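Local coordinates for protein mevalonate kinase (Staphylococcus aureus, PDB 2X7I) that probably phosphorylates mevalonate with ATP to give 5-phosphomevalonate, as other mevalonate kinases of the GHMP family do, an early step of isoprenoid synthesis, at residues A36-S48 and A106-F118. Sequence-based numbering, arbitrary orientation.
Sequences AGKIKVLIEALES and AVAVAFVRASYDF
V41 sits between A110 and A114 on the helix face: CG2 rests on A110 CB at 3.7 Å, while CG1, anti to the backbone N (chi1 173°), reaches A114 CB and meets the F111 ring obliquely. Two residues earlier on the same face of the strand, I39 sets its CG1 on A106 CB; its CD1 comes within 3.2 Å of V107 CG2, a spacing so short that it is doubtful. At the other end I43 splits its branches. CG2 lies over the F118 ring as an off-centre CH-pi contact, 4.1 Å from the centroid, and CD1 lies beside S115 OG and the F111 ring. The edge of F118 lies along the strand backbone, CD1 3.4 Å from I43 O, with A45 N near the ring plane. Small A106, A110 and A114 let helix 103-119 lie against strand 29-45, an alpha/beta layer of the N-terminal GHMP kinase domain; the axes of segments 37-45 and 106-118 approach to 7.3 Å at 32°. S115 OG donates to F111 O at 2.6 Å from above its carbonyl plane; S115 N reaches that oxygen from the opposite face. Further out, F111 and S115 pack on helix 70-80, I43 and F118 share L87 of strand 87-93, and R113 and D117 bond to the backbone of strand 6-16.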
loop_
_atom_site.group_PDB
_atom_site.type_symbol
_atom_site.label_atom_id
_atom_site.label_comp_id
_atom_site.label_asym_id
_atom_site.label_seq_id
_atom_site.Cartn_x
_atom_site.Cartn_y
_atom_site.Cartn_z
ATOM N N ALA A 36 -2.003 -6.673 -5.579
ATOM C CA ALA A 36 -2.645 -6.087 -6.752
ATOM C C ALA A 36 -1.913 -4.820 -7.236
ATOM O O ALA A 36 -1.996 -4.457 -8.410
ATOM C CB ALA A 36 -4.108 -5.778 -6.454
ATOM N N GLY A 37 -1.201 -4.159 -6.331
ATOM C CA GLY A 37 -0.446 -2.947 -6.667
ATOM C C GLY A 37 0.970 -3.314 -7.057
ATOM O O GLY A 37 1.630 -4.059 -6.344
ATOM N N LYS A 38 1.426 -2.813 -8.201
ATOM C CA LYS A 38 2.751 -3.137 -8.724
ATOM C C LYS A 38 3.474 -1.881 -9.195
ATOM O O LYS A 38 2.930 -1.090 -9.959
ATOM C CB LYS A 38 2.654 -4.133 -9.880
ATOM C CG LYS A 38 2.244 -5.562 -9.453
ATOM C CD LYS A 38 3.376 -6.298 -8.683
ATOM C CE LYS A 38 2.836 -7.212 -7.586
ATOM N NZ LYS A 38 2.103 -8.410 -8.115
ATOM N N ILE A 39 4.704 -1.716 -8.722
ATOM C CA ILE A 39 5.610 -0.716 -9.239
ATOM C C ILE A 39 6.783 -1.441 -9.892
ATOM O O ILE A 39 7.391 -2.310 -9.266
ATOM C CB ILE A 39 6.099 0.216 -8.125
ATOM C CG1 ILE A 39 4.906 0.992 -7.552
ATOM C CG2 ILE A 39 7.181 1.146 -8.641
ATOM C CD1 ILE A 39 5.213 2.426 -7.142
ATOM N N LYS A 40 7.075 -1.089 -11.148
ATOM C CA LYS A 40 8.190 -1.656 -11.901
ATOM C C LYS A 40 9.201 -0.557 -12.244
ATOM O O LYS A 40 8.818 0.501 -12.746
ATOM C CB LYS A 40 7.693 -2.273 -13.212
ATOM C CG LYS A 40 6.621 -3.350 -13.067
ATOM C CD LYS A 40 6.102 -3.772 -14.431
ATOM C CE LYS A 40 5.119 -4.930 -14.330
ATOM N NZ LYS A 40 3.867 -4.551 -13.602
ATOM N N VAL A 41 10.482 -0.822 -11.998
ATOM C CA VAL A 41 11.553 0.089 -12.398
ATOM C C VAL A 41 12.523 -0.616 -13.351
ATOM O O VAL A 41 12.949 -1.742 -13.098
ATOM C CB VAL A 41 12.325 0.654 -11.167
ATOM C CG1 VAL A 41 13.550 1.471 -11.615
ATOM C CG2 VAL A 41 11.388 1.493 -10.287
ATOM N N LEU A 42 12.854 0.059 -14.448
ATOM C CA LEU A 42 13.859 -0.412 -15.398
ATOM C C LEU A 42 14.954 0.648 -15.536
ATOM O O LEU A 42 14.659 1.823 -15.730
ATOM C CB LEU A 42 13.216 -0.693 -16.758
ATOM C CG LEU A 42 14.162 -1.068 -17.904
ATOM C CD1 LEU A 42 14.895 -2.384 -17.632
ATOM C CD2 LEU A 42 13.397 -1.140 -19.230
ATOM N N ILE A 43 16.209 0.217 -15.432
ATOM C CA ILE A 43 17.371 1.085 -15.606
ATOM C C ILE A 43 18.195 0.534 -16.759
ATOM O O ILE A 43 18.687 -0.589 -16.672
ATOM C CB ILE A 43 18.259 1.126 -14.334
ATOM C CG1 ILE A 43 17.400 1.369 -13.085
ATOM C CG2 ILE A 43 19.354 2.184 -14.487
ATOM C CD1 ILE A 43 18.189 1.602 -11.802
ATOM N N GLU A 44 18.335 1.320 -17.827
ATOM C CA GLU A 44 19.055 0.902 -19.033
ATOM C C GLU A 44 20.231 1.809 -19.371
ATOM O O GLU A 44 20.038 2.997 -19.625
ATOM C CB GLU A 44 18.120 0.937 -20.242
ATOM C CG GLU A 44 16.957 -0.031 -20.192
ATOM C CD GLU A 44 16.022 0.148 -21.379
ATOM O OE1 GLU A 44 15.197 1.101 -21.343
ATOM O OE2 GLU A 44 16.119 -0.655 -22.335
ATOM N N ALA A 45 21.432 1.243 -19.412
ATOM C CA ALA A 45 22.578 1.930 -19.999
ATOM C C ALA A 45 22.356 2.049 -21.503
ATOM O O ALA A 45 21.908 1.103 -22.144
ATOM C CB ALA A 45 23.865 1.181 -19.716
ATOM N N LEU A 46 22.636 3.230 -22.044
ATOM C CA LEU A 46 22.540 3.498 -23.488
ATOM C C LEU A 46 23.955 3.667 -24.053
ATOM O O LEU A 46 24.937 3.454 -23.336
ATOM C CB LEU A 46 21.676 4.745 -23.733
ATOM C CG LEU A 46 20.147 4.569 -23.766
ATOM C CD1 LEU A 46 19.688 3.313 -23.042
ATOM C CD2 LEU A 46 19.486 5.808 -23.158
ATOM N N GLU A 47 24.064 4.042 -25.325
ATOM C CA GLU A 47 25.357 4.045 -26.029
ATOM C C GLU A 47 25.949 5.449 -26.263
ATOM O O GLU A 47 25.412 6.449 -25.781
ATOM C CB GLU A 47 25.221 3.280 -27.359
ATOM C CG GLU A 47 24.484 4.025 -28.485
ATOM C CD GLU A 47 22.966 3.906 -28.409
ATOM O OE1 GLU A 47 22.333 3.866 -29.495
ATOM O OE2 GLU A 47 22.414 3.849 -27.277
ATOM N N SER A 48 27.067 5.486 -26.998
ATOM C CA SER A 48 27.756 6.719 -27.418
ATOM C C SER A 48 27.272 7.986 -26.692
ATOM O O SER A 48 27.660 8.237 -25.546
ATOM C CB SER A 48 27.662 6.883 -28.948
ATOM O OG SER A 48 28.525 5.981 -29.632
ATOM N N ALA A 106 7.070 1.275 -2.109
ATOM C CA ALA A 106 7.079 0.445 -3.308
ATOM C C ALA A 106 8.122 0.927 -4.335
ATOM O O ALA A 106 8.947 0.134 -4.805
ATOM C CB ALA A 106 5.700 0.404 -3.938
ATOM N N VAL A 107 8.069 2.215 -4.680
ATOM C CA VAL A 107 9.045 2.819 -5.578
ATOM C C VAL A 107 10.466 2.559 -5.069
ATOM O O VAL A 107 11.354 2.170 -5.844
ATOM C CB VAL A 107 8.786 4.354 -5.755
ATOM C CG1 VAL A 107 9.948 5.044 -6.446
ATOM C CG2 VAL A 107 7.506 4.591 -6.565
ATOM N N ALA A 108 10.671 2.730 -3.766
ATOM C CA ALA A 108 12.001 2.582 -3.185
ATOM C C ALA A 108 12.502 1.142 -3.251
ATOM O O ALA A 108 13.659 0.913 -3.569
ATOM C CB ALA A 108 12.030 3.094 -1.764
ATOM N N VAL A 109 11.641 0.181 -2.942
ATOM C CA VAL A 109 12.001 -1.238 -3.027
ATOM C C VAL A 109 12.284 -1.650 -4.488
ATOM O O VAL A 109 13.257 -2.361 -4.753
ATOM C CB VAL A 109 10.905 -2.130 -2.406
ATOM C CG1 VAL A 109 11.173 -3.620 -2.672
ATOM C CG2 VAL A 109 10.811 -1.860 -0.898
ATOM N N ALA A 110 11.443 -1.187 -5.415
ATOM C CA ALA A 110 11.611 -1.448 -6.836
ATOM C C ALA A 110 12.893 -0.817 -7.369
ATOM O O ALA A 110 13.659 -1.457 -8.101
ATOM C CB ALA A 110 10.422 -0.932 -7.601
ATOM N N PHE A 111 13.133 0.435 -6.999
ATOM C CA PHE A 111 14.316 1.135 -7.477
ATOM C C PHE A 111 15.621 0.492 -6.980
ATOM O O PHE A 111 16.597 0.387 -7.742
ATOM C CB PHE A 111 14.291 2.612 -7.102
ATOM C CG PHE A 111 15.448 3.366 -7.648
ATOM C CD1 PHE A 111 15.426 3.838 -8.947
ATOM C CD2 PHE A 111 16.586 3.549 -6.895
ATOM C CE1 PHE A 111 16.521 4.503 -9.477
ATOM C CE2 PHE A 111 17.678 4.209 -7.419
ATOM C CZ PHE A 111 17.648 4.689 -8.706
ATOM N N VAL A 112 15.639 0.081 -5.713
ATOM C CA VAL A 112 16.828 -0.540 -5.130
ATOM C C VAL A 112 17.100 -1.896 -5.776
ATOM O O VAL A 112 18.234 -2.202 -6.097
ATOM C CB VAL A 112 16.716 -0.718 -3.610
ATOM C CG1 VAL A 112 17.851 -1.623 -3.102
ATOM C CG2 VAL A 112 16.744 0.635 -2.913
ATOM N N ARG A 113 16.056 -2.696 -5.951
ATOM C CA ARG A 113 16.158 -3.952 -6.671
ATOM C C ARG A 113 16.744 -3.757 -8.084
ATOM O O ARG A 113 17.728 -4.397 -8.445
ATOM C CB ARG A 113 14.786 -4.625 -6.745
ATOM C CG ARG A 113 14.412 -5.330 -5.457
ATOM C CD ARG A 113 12.965 -5.818 -5.438
ATOM N NE ARG A 113 12.744 -6.701 -4.291
ATOM C CZ ARG A 113 11.558 -7.022 -3.776
ATOM N NH1 ARG A 113 10.427 -6.546 -4.290
ATOM N NH2 ARG A 113 11.508 -7.833 -2.734
ATOM N N ALA A 114 16.135 -2.861 -8.861
ATOM C CA ALA A 114 16.619 -2.511 -10.190
ATOM C C ALA A 114 18.088 -2.095 -10.169
ATOM O O ALA A 114 18.862 -2.475 -11.057
ATOM C CB ALA A 114 15.769 -1.386 -10.774
ATOM N N SER A 115 18.458 -1.314 -9.155
ATOM C CA SER A 115 19.816 -0.778 -9.027
ATOM C C SER A 115 20.837 -1.886 -8.862
ATOM O O SER A 115 21.860 -1.894 -9.542
ATOM C CB SER A 115 19.924 0.169 -7.824
ATOM O OG SER A 115 19.060 1.275 -7.982
ATOM N N TYR A 116 20.560 -2.805 -7.941
ATOM C CA TYR A 116 21.449 -3.936 -7.707
ATOM C C TYR A 116 21.518 -4.863 -8.917
ATOM O O TYR A 116 22.586 -5.366 -9.250
ATOM C CB TYR A 116 21.026 -4.715 -6.465
ATOM C CG TYR A 116 21.584 -4.115 -5.207
ATOM C CD1 TYR A 116 21.155 -2.862 -4.769
ATOM C CD2 TYR A 116 22.548 -4.782 -4.454
ATOM C CE1 TYR A 116 21.665 -2.291 -3.624
ATOM C CE2 TYR A 116 23.067 -4.211 -3.292
ATOM C CZ TYR A 116 22.612 -2.968 -2.888
ATOM O OH TYR A 116 23.106 -2.380 -1.756
ATOM N N ASP A 117 20.380 -5.083 -9.564
ATOM C CA ASP A 117 20.329 -5.920 -10.758
ATOM C C ASP A 117 21.192 -5.328 -11.887
ATOM O O ASP A 117 21.910 -6.049 -12.563
ATOM C CB ASP A 117 18.875 -6.091 -11.215
ATOM C CG ASP A 117 18.722 -7.148 -12.287
ATOM O OD1 ASP A 117 19.396 -8.191 -12.181
ATOM O OD2 ASP A 117 17.915 -6.945 -13.223
ATOM N N PHE A 118 21.120 -4.011 -12.053
ATOM C CA PHE A 118 21.938 -3.256 -13.003
ATOM C C PHE A 118 23.442 -3.396 -12.739
ATOM O O PHE A 118 24.223 -3.669 -13.654
ATOM C CB PHE A 118 21.524 -1.782 -12.926
ATOM C CG PHE A 118 22.237 -0.873 -13.885
ATOM C CD1 PHE A 118 21.700 -0.607 -15.130
ATOM C CD2 PHE A 118 23.410 -0.228 -13.512
ATOM C CE1 PHE A 118 22.318 0.267 -15.994
ATOM C CE2 PHE A 118 24.047 0.646 -14.382
ATOM C CZ PHE A 118 23.496 0.893 -15.628
#